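Malonyl CoA reductase (malonate semialdehyde-forming) (Sulfolobus tokodaii, PDB 2EP5) probably catalyses the NADPH-dependent reduction of malonyl-CoA to malonate semialdehyde and belongs to the aspartate-semialdehyde dehydrogenase family. Local coordinates at residues E204-K207 with I208-L212; L163-I166 with A167-K171; I258-I261 with K262-K266; E94-L97 with V98-K102. All coordinates share one frame; numbering follows the deposited sequence.

Interaction 1 of 4, residues E204-K207 with I208-L212; sequences EEDK and IAKEL
Glu204 and Ile208 open a run of four successive i to i+4 backbone hydrogen bonds, from the N-H groups of Ile208, Ala209, Lys210 and Glu211 to the carbonyls of Glu204 to Lys207, the first of them 3.0 Å between Ile208 N and Glu204 O. This is the first part of helix 204-215, and its side chains show how one helix can serve two surroundings at once. On the exposed side, Asp206 and Lys210 form the classic i, i+4 ion pair. With its CG anti to the backbone N (chi1 -168°), Asp206 swings its carboxylate along the helix to the end of the lysine. Lys210 NZ stands 3.5 Å from Asp206 OD1 in a loose salt bridge, while Lys210 CE lies nearer, 3.0 Å from Asp206 OD2. A separate pair, Lys207 and Glu211, runs side by side and points the same way, yet Glu211 OE2 meets the aliphatic part, 3.6 Å from Lys207 CB, and the ammonium stays 6.3 Å from it (Lys207 NZ to Glu211 OE2). This buried carboxylate is instead engaged by Arg112 and the backbone N-H of Asn150. Also buried, Ile208 CD1 packs 4.0 Å from Glu204 CG. Glu204 OE2 is bound by Asn150, Thr152 and Gln178, close to the predicted catalytic Cys151 and His244, consistent with a second-shell role. Glu205 reaches Ser235 N and makes a salt bridge to Arg312 of the second subunit. The helix thus packs against helix 151-160 through Ile208, Glu211 and Leu212, and against strand 230-237 through Glu204, Glu205 and Ile208.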
ATOM      1  N   GLU A 204      -1.528 -12.868  21.044  1.00 25.04           N
ATOM      2  CA  GLU A 204      -2.005 -11.522  21.343  1.00 24.45           C
ATOM      3  C   GLU A 204      -3.334 -11.484  22.082  1.00 24.66           C
ATOM      4  O   GLU A 204      -3.507 -10.699  23.004  1.00 26.32           O
ATOM      5  CB  GLU A 204      -2.149 -10.713  20.051  1.00 25.75           C
ATOM      6  CG  GLU A 204      -2.256  -9.205  20.266  1.00 26.94           C
ATOM      7  CD  GLU A 204      -0.924  -8.581  20.672  1.00 30.82           C
ATOM      8  OE1 GLU A 204       0.067  -9.338  20.848  1.00 30.43           O
ATOM      9  OE2 GLU A 204      -0.870  -7.336  20.812  1.00 30.44           O
ATOM     10  N   GLU A 205      -4.276 -12.323  21.672  1.00 23.94           N
ATOM     11  CA  GLU A 205      -5.599 -12.327  22.287  1.00 25.31           C
ATOM     12  C   GLU A 205      -5.613 -12.750  23.753  1.00 23.34           C
ATOM     13  O   GLU A 205      -6.306 -12.151  24.563  1.00 22.76           O
ATOM     14  CB  GLU A 205      -6.550 -13.187  21.437  1.00 25.41           C
ATOM     15  CG  GLU A 205      -6.678 -12.612  20.032  1.00 26.96           C
ATOM     16  CD  GLU A 205      -7.200 -13.588  18.998  1.00 26.98           C
ATOM     17  OE1 GLU A 205      -6.794 -14.769  19.000  1.00 29.86           O
ATOM     18  OE2 GLU A 205      -8.007 -13.154  18.157  1.00 27.49           O
ATOM     19  N   ASP A 206      -4.826 -13.762  24.094  1.00 23.42           N
ATOM     20  CA  ASP A 206      -4.759 -14.231  25.463  1.00 24.60           C
ATOM     21  C   ASP A 206      -4.067 -13.198  26.359  1.00 25.29           C
ATOM     22  O   ASP A 206      -4.502 -12.956  27.488  1.00 23.57           O
ATOM     23  CB  ASP A 206      -4.023 -15.567  25.514  1.00 28.22           C
ATOM     24  CG  ASP A 206      -4.172 -16.256  26.854  1.00 34.24           C
ATOM     25  OD1 ASP A 206      -5.331 -16.449  27.291  1.00 36.46           O
ATOM     26  OD2 ASP A 206      -3.136 -16.602  27.469  1.00 36.71           O
ATOM     27  N   LYS A 207      -2.993 -12.589  25.855  1.00 26.02           N
ATOM     28  CA  LYS A 207      -2.266 -11.567  26.610  1.00 24.89           C
ATOM     29  C   LYS A 207      -3.145 -10.351  26.893  1.00 24.80           C
ATOM     30  O   LYS A 207      -3.077  -9.756  27.972  1.00 25.19           O
ATOM     31  CB  LYS A 207      -1.031 -11.105  25.837  1.00 27.83           C
ATOM     32  CG  LYS A 207       0.081 -12.129  25.735  1.00 28.50           C
ATOM     33  CD  LYS A 207       1.212 -11.595  24.881  1.00 30.02           C
ATOM     34  CE  LYS A 207       2.290 -12.643  24.669  1.00 31.14           C
ATOM     35  NZ  LYS A 207       3.282 -12.193  23.652  1.00 34.83           N
ATOM     36  N   ILE A 208      -3.969  -9.975  25.919  1.00 21.48           N
ATOM     37  CA  ILE A 208      -4.840  -8.823  26.089  1.00 20.34           C
ATOM     38  C   ILE A 208      -5.843  -9.059  27.203  1.00 21.08           C
ATOM     39  O   ILE A 208      -5.922  -8.279  28.151  1.00 23.71           O
ATOM     40  CB  ILE A 208      -5.601  -8.493  24.780  1.00 20.24           C
ATOM     41  CG1 ILE A 208      -4.621  -7.932  23.744  1.00 19.22           C
ATOM     42  CG2 ILE A 208      -6.742  -7.500  25.060  1.00 17.12           C
ATOM     43  CD1 ILE A 208      -5.264  -7.562  22.423  1.00 19.05           C
ATOM     44  N   ALA A 209      -6.608 -10.138  27.085  1.00 20.61           N
ATOM     45  CA  ALA A 209      -7.622 -10.474  28.079  1.00 21.85           C
ATOM     46  C   ALA A 209      -7.060 -10.621  29.493  1.00 19.92           C
ATOM     47  O   ALA A 209      -7.571 -10.017  30.431  1.00 21.52           O
ATOM     48  CB  ALA A 209      -8.357 -11.759  27.667  1.00 20.44           C
ATOM     49  N   LYS A 210      -6.012 -11.417  29.651  1.00 20.48           N
ATOM     50  CA  LYS A 210      -5.427 -11.617  30.970  1.00 22.73           C
ATOM     51  C   LYS A 210      -4.813 -10.351  31.559  1.00 22.79           C
ATOM     52  O   LYS A 210      -5.118  -9.973  32.695  1.00 23.01           O
ATOM     53  CB  LYS A 210      -4.371 -12.723  30.922  1.00 25.66           C
ATOM     54  CG  LYS A 210      -4.930 -14.088  30.549  1.00 28.86           C
ATOM     55  CD  LYS A 210      -3.874 -15.185  30.714  1.00 33.35           C
ATOM     56  CE  LYS A 210      -4.392 -16.532  30.206  1.00 34.94           C
ATOM     57  NZ  LYS A 210      -5.733 -16.856  30.781  1.00 34.89           N
ATOM     58  N   GLU A 211      -3.947  -9.695  30.791  1.00 22.47           N
ATOM     59  CA  GLU A 211      -3.292  -8.478  31.266  1.00 21.68           C
ATOM     60  C   GLU A 211      -4.285  -7.385  31.626  1.00 20.06           C
ATOM     61  O   GLU A 211      -4.074  -6.633  32.571  1.00 20.15           O
ATOM     62  CB  GLU A 211      -2.301  -7.968  30.220  1.00 20.99           C
ATOM     63  CG  GLU A 211      -1.020  -8.775  30.172  1.00 21.87           C
ATOM     64  CD  GLU A 211      -0.066  -8.297  29.090  1.00 23.18           C
ATOM     65  OE1 GLU A 211       0.057  -7.070  28.899  1.00 20.31           O
ATOM     66  OE2 GLU A 211       0.569  -9.151  28.441  1.00 23.06           O
ATOM     67  N   LEU A 212      -5.373  -7.299  30.874  1.00 20.13           N
ATOM     68  CA  LEU A 212      -6.396  -6.295  31.150  1.00 22.34           C
ATOM     69  C   LEU A 212      -6.978  -6.557  32.554  1.00 23.86           C
ATOM     70  O   LEU A 212      -7.378  -5.628  33.265  1.00 24.39           O
ATOM     71  CB  LEU A 212      -7.487  -6.382  30.077  1.00 21.31           C
ATOM     72  CG  LEU A 212      -7.968  -5.099  29.383  1.00 21.69           C
ATOM     73  CD1 LEU A 212      -6.802  -4.219  28.995  1.00 19.01           C
ATOM     74  CD2 LEU A 212      -8.788  -5.481  28.163  1.00 16.42           C
TER

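Interaction 2 of 4, residues L163-I166 with A167-K171; sequences LIEI and ATKSK
The peptide carbonyl of Ile164 is approached on opposite faces of its plane by two donors of one residue, Thr168 N at 2.9 Å from Ile164 O and Thr168 OG1 at 2.8 Å from the same oxygen. The other flat group, the carboxylate of Glu165, is met on the anti side of OE2, 30° out of its plane, by Lys169 NZ, 2.9 Å from Glu165 OE2. These two side chains lie alongside each other, the lysine extended and the glutamate bent at chi2, which brings OE2 to the ammonium. In Thr168, OG1 sits beside the backbone N (chi1 -72°), the setting that turns the hydroxyl back toward the preceding turn; there it also touches Ile164 CD1 at 3.5 Å. An alanine here would remove the hydroxyl and is likely to cost Ile164 O the second of its two donors, leaving the backbone N-H on the other face. Beyond Thr168 the bonding changes: Lys169 N makes a weak bond to Ile166 O, and Ser170 OG bonds to Ala167 O from above the carbonyl plane, 3.1 Å away. The threonine thus satisfies its hydroxyl locally by sharing a carbonyl the backbone already uses, while the ion pair, both partners exposed, probably adds only modestly to the helix.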
ATOM      1  N   LEU A 163     -14.280   3.214  33.232  1.00 26.93           N
ATOM      2  CA  LEU A 163     -15.589   2.592  33.024  1.00 25.76           C
ATOM      3  C   LEU A 163     -15.570   1.183  33.615  1.00 26.13           C
ATOM      4  O   LEU A 163     -16.404   0.334  33.282  1.00 26.67           O
ATOM      5  CB  LEU A 163     -15.908   2.512  31.526  1.00 25.83           C
ATOM      6  CG  LEU A 163     -15.788   3.785  30.685  1.00 25.99           C
ATOM      7  CD1 LEU A 163     -16.318   3.514  29.278  1.00 26.97           C
ATOM      8  CD2 LEU A 163     -16.568   4.915  31.335  1.00 26.46           C
ATOM      9  N   ILE A 164     -14.616   0.945  34.505  1.00 26.06           N
ATOM     10  CA  ILE A 164     -14.459  -0.364  35.117  1.00 25.76           C
ATOM     11  C   ILE A 164     -15.726  -0.929  35.759  1.00 27.62           C
ATOM     12  O   ILE A 164     -15.925  -2.140  35.757  1.00 28.08           O
ATOM     13  CB  ILE A 164     -13.310  -0.350  36.165  1.00 24.08           C
ATOM     14  CG1 ILE A 164     -13.071  -1.765  36.691  1.00 22.57           C
ATOM     15  CG2 ILE A 164     -13.642   0.600  37.307  1.00 20.78           C
ATOM     16  CD1 ILE A 164     -12.665  -2.755  35.621  1.00 21.68           C
ATOM     17  N   GLU A 165     -16.595  -0.077  36.293  1.00 29.37           N
ATOM     18  CA  GLU A 165     -17.796  -0.609  36.923  1.00 33.30           C
ATOM     19  C   GLU A 165     -18.796  -1.188  35.923  1.00 33.32           C
ATOM     20  O   GLU A 165     -19.563  -2.091  36.259  1.00 33.27           O
ATOM     21  CB  GLU A 165     -18.498   0.442  37.784  1.00 36.61           C
ATOM     22  CG  GLU A 165     -19.372  -0.223  38.842  1.00 44.69           C
ATOM     23  CD  GLU A 165     -20.697   0.480  39.077  1.00 47.75           C
ATOM     24  OE1 GLU A 165     -20.677   1.645  39.537  1.00 49.53           O
ATOM     25  OE2 GLU A 165     -21.754  -0.144  38.804  1.00 48.42           O
ATOM     26  N   ILE A 166     -18.794  -0.665  34.701  1.00 33.88           N
ATOM     27  CA  ILE A 166     -19.694  -1.162  33.666  1.00 33.27           C
ATOM     28  C   ILE A 166     -19.087  -2.419  33.054  1.00 32.13           C
ATOM     29  O   ILE A 166     -19.762  -3.445  32.911  1.00 30.48           O
ATOM     30  CB  ILE A 166     -19.888  -0.123  32.550  1.00 35.79           C
ATOM     31  CG1 ILE A 166     -20.457   1.167  33.139  1.00 37.90           C
ATOM     32  CG2 ILE A 166     -20.820  -0.673  31.486  1.00 34.74           C
ATOM     33  CD1 ILE A 166     -20.567   2.300  32.132  1.00 40.51           C
ATOM     34  N   ALA A 167     -17.803  -2.326  32.710  1.00 30.02           N
ATOM     35  CA  ALA A 167     -17.064  -3.433  32.104  1.00 29.67           C
ATOM     36  C   ALA A 167     -17.034  -4.676  32.989  1.00 29.27           C
ATOM     37  O   ALA A 167     -17.050  -5.803  32.493  1.00 28.74           O
ATOM     38  CB  ALA A 167     -15.632  -2.989  31.779  1.00 26.16           C
ATOM     39  N   THR A 168     -16.982  -4.470  34.298  1.00 30.51           N
ATOM     40  CA  THR A 168     -16.947  -5.587  35.237  1.00 32.76           C
ATOM     41  C   THR A 168     -18.241  -6.400  35.207  1.00 32.87           C
ATOM     42  O   THR A 168     -18.224  -7.617  35.398  1.00 33.59           O
ATOM     43  CB  THR A 168     -16.697  -5.093  36.679  1.00 32.77           C
ATOM     44  OG1 THR A 168     -15.337  -4.651  36.803  1.00 33.50           O
ATOM     45  CG2 THR A 168     -16.963  -6.205  37.676  1.00 33.09           C
ATOM     46  N   LYS A 169     -19.359  -5.724  34.967  1.00 32.70           N
ATOM     47  CA  LYS A 169     -20.656  -6.391  34.912  1.00 34.44           C
ATOM     48  C   LYS A 169     -21.111  -6.522  33.462  1.00 34.03           C
ATOM     49  O   LYS A 169     -22.143  -5.963  33.075  1.00 35.28           O
ATOM     50  CB  LYS A 169     -21.707  -5.589  35.682  1.00 35.87           C
ATOM     51  CG  LYS A 169     -21.375  -5.261  37.123  1.00 37.41           C
ATOM     52  CD  LYS A 169     -22.473  -4.360  37.674  1.00 42.89           C
ATOM     53  CE  LYS A 169     -22.142  -3.758  39.030  1.00 43.49           C
ATOM     54  NZ  LYS A 169     -23.128  -2.684  39.365  1.00 45.37           N
ATOM     55  N   SER A 170     -20.351  -7.255  32.659  1.00 30.98           N
ATOM     56  CA  SER A 170     -20.707  -7.424  31.259  1.00 29.25           C
ATOM     57  C   SER A 170     -19.822  -8.448  30.579  1.00 26.93           C
ATOM     58  O   SER A 170     -18.920  -9.023  31.194  1.00 26.41           O
ATOM     59  CB  SER A 170     -20.537  -6.105  30.513  1.00 30.18           C
ATOM     60  OG  SER A 170     -19.156  -5.857  30.283  1.00 33.14           O
ATOM     61  N   LYS A 171     -20.107  -8.671  29.303  1.00 23.10           N
ATOM     62  CA  LYS A 171     -19.316  -9.566  28.475  1.00 22.54           C
ATOM     63  C   LYS A 171     -18.626  -8.585  27.526  1.00 22.16           C
ATOM     64  O   LYS A 171     -19.281  -7.851  26.772  1.00 22.14           O
ATOM     65  CB  LYS A 171     -20.207 -10.548  27.706  1.00 21.63           C
ATOM     66  CG  LYS A 171     -19.469 -11.419  26.688  1.00 24.16           C
ATOM     67  CD  LYS A 171     -18.401 -12.310  27.331  1.00 25.08           C
ATOM     68  CE  LYS A 171     -17.490 -12.942  26.275  1.00 23.86           C
ATOM     69  NZ  LYS A 171     -16.432 -13.816  26.864  1.00 20.39           N
TER

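Interaction 3 of 4, residues I258-I261 with K262-K266; sequences IEEI and KKTLK
Glu259 and Lys262, three residues apart, form one of two ion pairs in helix 258-266; the other joins Glu260 to Lys263. In the first, Lys262 NZ meets the syn side of the carboxylate, 3.3 Å from Glu259 OE2. The lysine chain is extended beyond CG and comes back along the helix, whereas Glu259 folds at chi2 (-58°) to reach it. A leucine in place of Lys262 is likely to leave the Glu259 carboxylate without this positive mate. The second pair is weaker as a hydrogen bond, with Lys263 NZ 3.4 Å from Glu260 OE1; Lys263 CD lies marginally nearer, 3.3 Å from Glu260 OE1, so the carboxylate rests against the aliphatic chain as much as against the ammonium. Among uncharged hydrogen bonds, Glu260 O is gripped twice by Thr264: its backbone N is 2.7 Å away from Glu260 O, and OG1, 2.8 Å from that oxygen, comes in from above the carbonyl plane. Thr264 also rests on Pro162. Apolar contact is made by Ile261 and Leu265, which lie side by side and point the same way, CG2 of Ile261 being 4.1 Å from CD1 of Leu265. This apolar side faces the fold: Ile258 and Leu265, with Lys262 beside them, touch strand 308-316, Leu265 also meets strand 285-287, and Ile261 and Leu265 pack on helix 164-168 and the residue before it, through Ile166 and Leu163.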
ATOM      1  N   ILE A 258     -24.775   7.909  28.197  1.00 34.64           N
ATOM      2  CA  ILE A 258     -23.799   8.156  27.147  1.00 34.60           C
ATOM      3  C   ILE A 258     -22.986   9.445  27.310  1.00 34.20           C
ATOM      4  O   ILE A 258     -21.764   9.425  27.178  1.00 35.01           O
ATOM      5  CB  ILE A 258     -24.487   8.150  25.767  1.00 34.95           C
ATOM      6  CG1 ILE A 258     -23.472   7.809  24.684  1.00 34.03           C
ATOM      7  CG2 ILE A 258     -25.154   9.488  25.497  1.00 38.11           C
ATOM      8  CD1 ILE A 258     -23.071   6.349  24.692  1.00 35.27           C
ATOM      9  N   GLU A 259     -23.655  10.556  27.609  1.00 32.86           N
ATOM     10  CA  GLU A 259     -22.975  11.833  27.765  1.00 33.90           C
ATOM     11  C   GLU A 259     -22.053  11.875  28.981  1.00 33.97           C
ATOM     12  O   GLU A 259     -20.986  12.488  28.934  1.00 34.31           O
ATOM     13  CB  GLU A 259     -23.994  12.979  27.843  1.00 35.32           C
ATOM     14  CG  GLU A 259     -24.810  13.196  26.565  1.00 38.19           C
ATOM     15  CD  GLU A 259     -23.944  13.471  25.337  1.00 41.69           C
ATOM     16  OE1 GLU A 259     -23.180  14.462  25.346  1.00 42.25           O
ATOM     17  OE2 GLU A 259     -24.026  12.693  24.360  1.00 42.34           O
ATOM     18  N   GLU A 260     -22.457  11.237  30.073  1.00 35.18           N
ATOM     19  CA  GLU A 260     -21.614  11.228  31.264  1.00 35.88           C
ATOM     20  C   GLU A 260     -20.334  10.452  30.955  1.00 33.92           C
ATOM     21  O   GLU A 260     -19.251  10.808  31.420  1.00 32.35           O
ATOM     22  CB  GLU A 260     -22.342  10.582  32.445  1.00 39.00           C
ATOM     23  CG  GLU A 260     -21.547  10.638  33.749  1.00 44.95           C
ATOM     24  CD  GLU A 260     -21.460  12.046  34.337  1.00 49.28           C
ATOM     25  OE1 GLU A 260     -21.215  13.009  33.575  1.00 51.29           O
ATOM     26  OE2 GLU A 260     -21.628  12.191  35.569  1.00 51.48           O
ATOM     27  N   ILE A 261     -20.469   9.392  30.161  1.00 32.99           N
ATOM     28  CA  ILE A 261     -19.330   8.573  29.766  1.00 33.25           C
ATOM     29  C   ILE A 261     -18.327   9.404  28.956  1.00 32.43           C
ATOM     30  O   ILE A 261     -17.127   9.375  29.224  1.00 30.58           O
ATOM     31  CB  ILE A 261     -19.795   7.337  28.943  1.00 33.56           C
ATOM     32  CG1 ILE A 261     -20.382   6.287  29.892  1.00 32.80           C
ATOM     33  CG2 ILE A 261     -18.635   6.753  28.138  1.00 32.03           C
ATOM     34  CD1 ILE A 261     -20.881   5.046  29.198  1.00 32.82           C
ATOM     35  N   LYS A 262     -18.822  10.145  27.970  1.00 32.17           N
ATOM     36  CA  LYS A 262     -17.947  10.982  27.159  1.00 33.74           C
ATOM     37  C   LYS A 262     -17.237  11.976  28.074  1.00 32.49           C
ATOM     38  O   LYS A 262     -16.039  12.235  27.932  1.00 30.54           O
ATOM     39  CB  LYS A 262     -18.755  11.741  26.101  1.00 34.90           C
ATOM     40  CG  LYS A 262     -19.351  10.865  25.010  1.00 38.42           C
ATOM     41  CD  LYS A 262     -20.198  11.694  24.060  1.00 39.55           C
ATOM     42  CE  LYS A 262     -20.845  10.838  22.990  1.00 42.46           C
ATOM     43  NZ  LYS A 262     -21.841  11.619  22.187  1.00 44.48           N
ATOM     44  N   LYS A 263     -17.989  12.526  29.019  1.00 31.43           N
ATOM     45  CA  LYS A 263     -17.438  13.484  29.963  1.00 33.09           C
ATOM     46  C   LYS A 263     -16.361  12.842  30.842  1.00 31.69           C
ATOM     47  O   LYS A 263     -15.287  13.412  31.038  1.00 31.80           O
ATOM     48  CB  LYS A 263     -18.554  14.052  30.845  1.00 35.23           C
ATOM     49  CG  LYS A 263     -18.082  15.081  31.868  1.00 40.14           C
ATOM     50  CD  LYS A 263     -19.189  15.458  32.865  1.00 43.17           C
ATOM     51  CE  LYS A 263     -20.385  16.117  32.181  1.00 44.20           C
ATOM     52  NZ  LYS A 263     -21.491  16.398  33.147  1.00 44.24           N
ATOM     53  N   THR A 264     -16.650  11.653  31.363  1.00 29.91           N
ATOM     54  CA  THR A 264     -15.713  10.947  32.232  1.00 28.79           C
ATOM     55  C   THR A 264     -14.385  10.649  31.534  1.00 28.50           C
ATOM     56  O   THR A 264     -13.318  10.802  32.129  1.00 27.36           O
ATOM     57  CB  THR A 264     -16.330   9.614  32.752  1.00 30.01           C
ATOM     58  OG1 THR A 264     -17.539   9.892  33.475  1.00 27.16           O
ATOM     59  CG2 THR A 264     -15.356   8.894  33.677  1.00 25.86           C
ATOM     60  N   LEU A 265     -14.456  10.234  30.275  1.00 27.95           N
ATOM     61  CA  LEU A 265     -13.255   9.913  29.507  1.00 27.19           C
ATOM     62  C   LEU A 265     -12.417  11.144  29.167  1.00 28.29           C
ATOM     63  O   LEU A 265     -11.191  11.105  29.260  1.00 27.89           O
ATOM     64  CB  LEU A 265     -13.631   9.192  28.210  1.00 26.60           C
ATOM     65  CG  LEU A 265     -14.414   7.880  28.298  1.00 26.22           C
ATOM     66  CD1 LEU A 265     -14.812   7.450  26.900  1.00 27.32           C
ATOM     67  CD2 LEU A 265     -13.576   6.804  28.972  1.00 26.37           C
ATOM     68  N   LYS A 266     -13.074  12.231  28.768  1.00 29.42           N
ATOM     69  CA  LYS A 266     -12.360  13.451  28.401  1.00 31.89           C
ATOM     70  C   LYS A 266     -11.756  14.151  29.613  1.00 31.70           C
ATOM     71  O   LYS A 266     -10.776  14.880  29.494  1.00 31.28           O
ATOM     72  CB  LYS A 266     -13.295  14.418  27.657  1.00 34.78           C
ATOM     73  CG  LYS A 266     -14.399  15.012  28.509  1.00 39.04           C
ATOM     74  CD  LYS A 266     -15.352  15.875  27.690  1.00 42.65           C
ATOM     75  CE  LYS A 266     -14.715  17.187  27.233  1.00 45.20           C
ATOM     76  NZ  LYS A 266     -13.617  17.011  26.238  1.00 46.78           N
TER

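Interaction 4 of 4, residues E94-L97 with V98-K102; sequences ELEL and VKNGK
Leu97 and Lys102 meet in a Schellman motif that ends helix 87-99, the helix of the beta-alpha-beta unit between strands 80-83 and 103-106 in the Rossmann-type domain. Lys102 N closes the motif on Leu97 O at 3.0 Å, and Gly101 N bonds Val98 O inside it. Gly101 is the C-prime residue: at its positive phi (98°) a CB would press on the carbonyl oxygen of Asn100, so the lack of a side chain suits the turn. This is the tight part. Leu97 CB lies 4.1 Å from Lys102 CB, and Leu97 and Val98 both pack on Val104 of strand 103-106. Polar ends buried on this side find partners farther off: Glu94 bonds Ser106 and Ser83 and makes a salt bridge to Lys147, and Lys102 NZ donates to the carbonyls of Val78 and His75. The opposite character belongs to Leu95, Glu96 and Lys99. The extended chain of Lys99 runs back over Leu95, its CE 3.8 Å from Leu95 CG, in a purely aliphatic touch, while Leu95 also leans on Trp141. Opposite charges here do not close up: Lys99 NZ remains 4.0 Å from Glu96 OE2, beyond a salt bridge, so any attraction between the exposed carboxylate and ammonium is probably weak and long-range. Asn100 is the first residue to leave helical angles. Its CG lies beside the backbone N (chi1 -80°), which folds the amide back over the last turn, where ND2 makes a weak hydrogen bond of 2.8 Å to Glu96 O.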
ATOM      1  N   GLU A  94      16.767 -10.479  32.356  1.00 26.63           N
ATOM      2  CA  GLU A  94      16.180  -9.659  33.398  1.00 24.48           C
ATOM      3  C   GLU A  94      16.200 -10.323  34.771  1.00 25.18           C
ATOM      4  O   GLU A  94      16.342  -9.646  35.785  1.00 24.72           O
ATOM      5  CB  GLU A  94      14.751  -9.282  33.013  1.00 22.46           C
ATOM      6  CG  GLU A  94      14.671  -8.481  31.719  1.00 20.05           C
ATOM      7  CD  GLU A  94      13.253  -8.044  31.373  1.00 19.59           C
ATOM      8  OE1 GLU A  94      12.315  -8.378  32.136  1.00 16.21           O
ATOM      9  OE2 GLU A  94      13.082  -7.371  30.334  1.00 17.04           O
ATOM     10  N   LEU A  95      16.059 -11.642  34.808  1.00 25.00           N
ATOM     11  CA  LEU A  95      16.056 -12.349  36.085  1.00 25.43           C
ATOM     12  C   LEU A  95      17.412 -12.256  36.767  1.00 26.36           C
ATOM     13  O   LEU A  95      17.489 -11.988  37.970  1.00 25.04           O
ATOM     14  CB  LEU A  95      15.680 -13.821  35.889  1.00 26.33           C
ATOM     15  CG  LEU A  95      15.614 -14.699  37.143  1.00 26.06           C
ATOM     16  CD1 LEU A  95      14.666 -14.082  38.179  1.00 25.01           C
ATOM     17  CD2 LEU A  95      15.140 -16.091  36.746  1.00 25.17           C
ATOM     18  N   GLU A  96      18.477 -12.475  35.995  1.00 25.90           N
ATOM     19  CA  GLU A  96      19.828 -12.409  36.538  1.00 27.95           C
ATOM     20  C   GLU A  96      20.167 -11.034  37.073  1.00 28.31           C
ATOM     21  O   GLU A  96      20.826 -10.919  38.113  1.00 29.20           O
ATOM     22  CB  GLU A  96      20.864 -12.819  35.487  1.00 30.52           C
ATOM     23  CG  GLU A  96      21.113 -14.310  35.460  1.00 35.41           C
ATOM     24  CD  GLU A  96      21.357 -14.878  36.857  1.00 38.59           C
ATOM     25  OE1 GLU A  96      22.365 -14.490  37.496  1.00 40.01           O
ATOM     26  OE2 GLU A  96      20.532 -15.703  37.318  1.00 37.51           O
ATOM     27  N   LEU A  97      19.719  -9.998  36.365  1.00 26.60           N
ATOM     28  CA  LEU A  97      19.973  -8.622  36.781  1.00 26.19           C
ATOM     29  C   LEU A  97      19.289  -8.328  38.110  1.00 26.10           C
ATOM     30  O   LEU A  97      19.910  -7.787  39.027  1.00 24.53           O
ATOM     31  CB  LEU A  97      19.486  -7.628  35.715  1.00 25.43           C
ATOM     32  CG  LEU A  97      20.313  -7.570  34.426  1.00 27.01           C
ATOM     33  CD1 LEU A  97      19.637  -6.649  33.408  1.00 26.08           C
ATOM     34  CD2 LEU A  97      21.727  -7.097  34.749  1.00 22.10           C
ATOM     35  N   VAL A  98      18.013  -8.693  38.209  1.00 26.69           N
ATOM     36  CA  VAL A  98      17.239  -8.472  39.425  1.00 28.00           C
ATOM     37  C   VAL A  98      17.798  -9.287  40.590  1.00 28.66           C
ATOM     38  O   VAL A  98      17.745  -8.847  41.738  1.00 28.92           O
ATOM     39  CB  VAL A  98      15.750  -8.835  39.213  1.00 28.56           C
ATOM     40  CG1 VAL A  98      15.015  -8.869  40.550  1.00 27.42           C
ATOM     41  CG2 VAL A  98      15.105  -7.809  38.307  1.00 26.93           C
ATOM     42  N   LYS A  99      18.325 -10.472  40.298  1.00 29.34           N
ATOM     43  CA  LYS A  99      18.909 -11.306  41.343  1.00 30.74           C
ATOM     44  C   LYS A  99      20.185 -10.649  41.872  1.00 30.90           C
ATOM     45  O   LYS A  99      20.536 -10.800  43.041  1.00 30.41           O
ATOM     46  CB  LYS A  99      19.240 -12.697  40.804  1.00 32.42           C
ATOM     47  CG  LYS A  99      18.056 -13.633  40.705  1.00 34.84           C
ATOM     48  CD  LYS A  99      18.507 -15.007  40.238  1.00 37.10           C
ATOM     49  CE  LYS A  99      17.358 -16.003  40.224  1.00 36.95           C
ATOM     50  NZ  LYS A  99      17.825 -17.353  39.794  1.00 38.72           N
ATOM     51  N   ASN A 100      20.879  -9.919  41.004  1.00 30.33           N
ATOM     52  CA  ASN A 100      22.104  -9.247  41.409  1.00 29.25           C
ATOM     53  C   ASN A 100      21.834  -7.903  42.060  1.00 27.47           C
ATOM     54  O   ASN A 100      22.763  -7.161  42.352  1.00 29.34           O
ATOM     55  CB  ASN A 100      23.036  -9.065  40.211  1.00 32.11           C
ATOM     56  CG  ASN A 100      23.813 -10.321  39.888  1.00 33.90           C
ATOM     57  OD1 ASN A 100      24.638 -10.771  40.684  1.00 38.77           O
ATOM     58  ND2 ASN A 100      23.554 -10.900  38.723  1.00 36.25           N
ATOM     59  N   GLY A 101      20.562  -7.586  42.279  1.00 26.32           N
ATOM     60  CA  GLY A 101      20.218  -6.331  42.929  1.00 24.45           C
ATOM     61  C   GLY A 101      19.817  -5.150  42.059  1.00 23.39           C
ATOM     62  O   GLY A 101      19.537  -4.071  42.578  1.00 24.23           O
ATOM     63  N   LYS A 102      19.782  -5.329  40.747  1.00 23.07           N
ATOM     64  CA  LYS A 102      19.407  -4.234  39.853  1.00 24.63           C
ATOM     65  C   LYS A 102      17.913  -3.942  39.863  1.00 24.51           C
ATOM     66  O   LYS A 102      17.099  -4.851  40.042  1.00 24.77           O
ATOM     67  CB  LYS A 102      19.821  -4.556  38.414  1.00 22.84           C
ATOM     68  CG  LYS A 102      21.322  -4.632  38.181  1.00 24.90           C
ATOM     69  CD  LYS A 102      21.943  -3.261  37.935  1.00 24.71           C
ATOM     70  CE  LYS A 102      21.862  -2.354  39.143  1.00 24.25           C
ATOM     71  NZ  LYS A 102      22.462  -1.033  38.850  1.00 22.31           N
TER

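From the N terminus, interaction 4 comes first, in the NAD-binding part, followed by interactions 2, 1 and 3 in the range of the dimerisation domain. Each joins neighbouring turns of one continuous segment, so none closes a long loop; they follow in series, without nesting or crossing. Interactions 2 and 3 touch directly: Ile166 CD1 is 4.0 Å from Ile261 CD1, and Leu163 packs on Ile261 and Leu265, joining helices 164-168 and 258-266. Interaction 1 comes within about 6 Å of interaction 2 at the nearest atoms, without touching, and lies farther from interaction 3, about 13 Å. Interaction 4 stands apart, its centre about 43 Å from that of interaction 3, across the chain's centre.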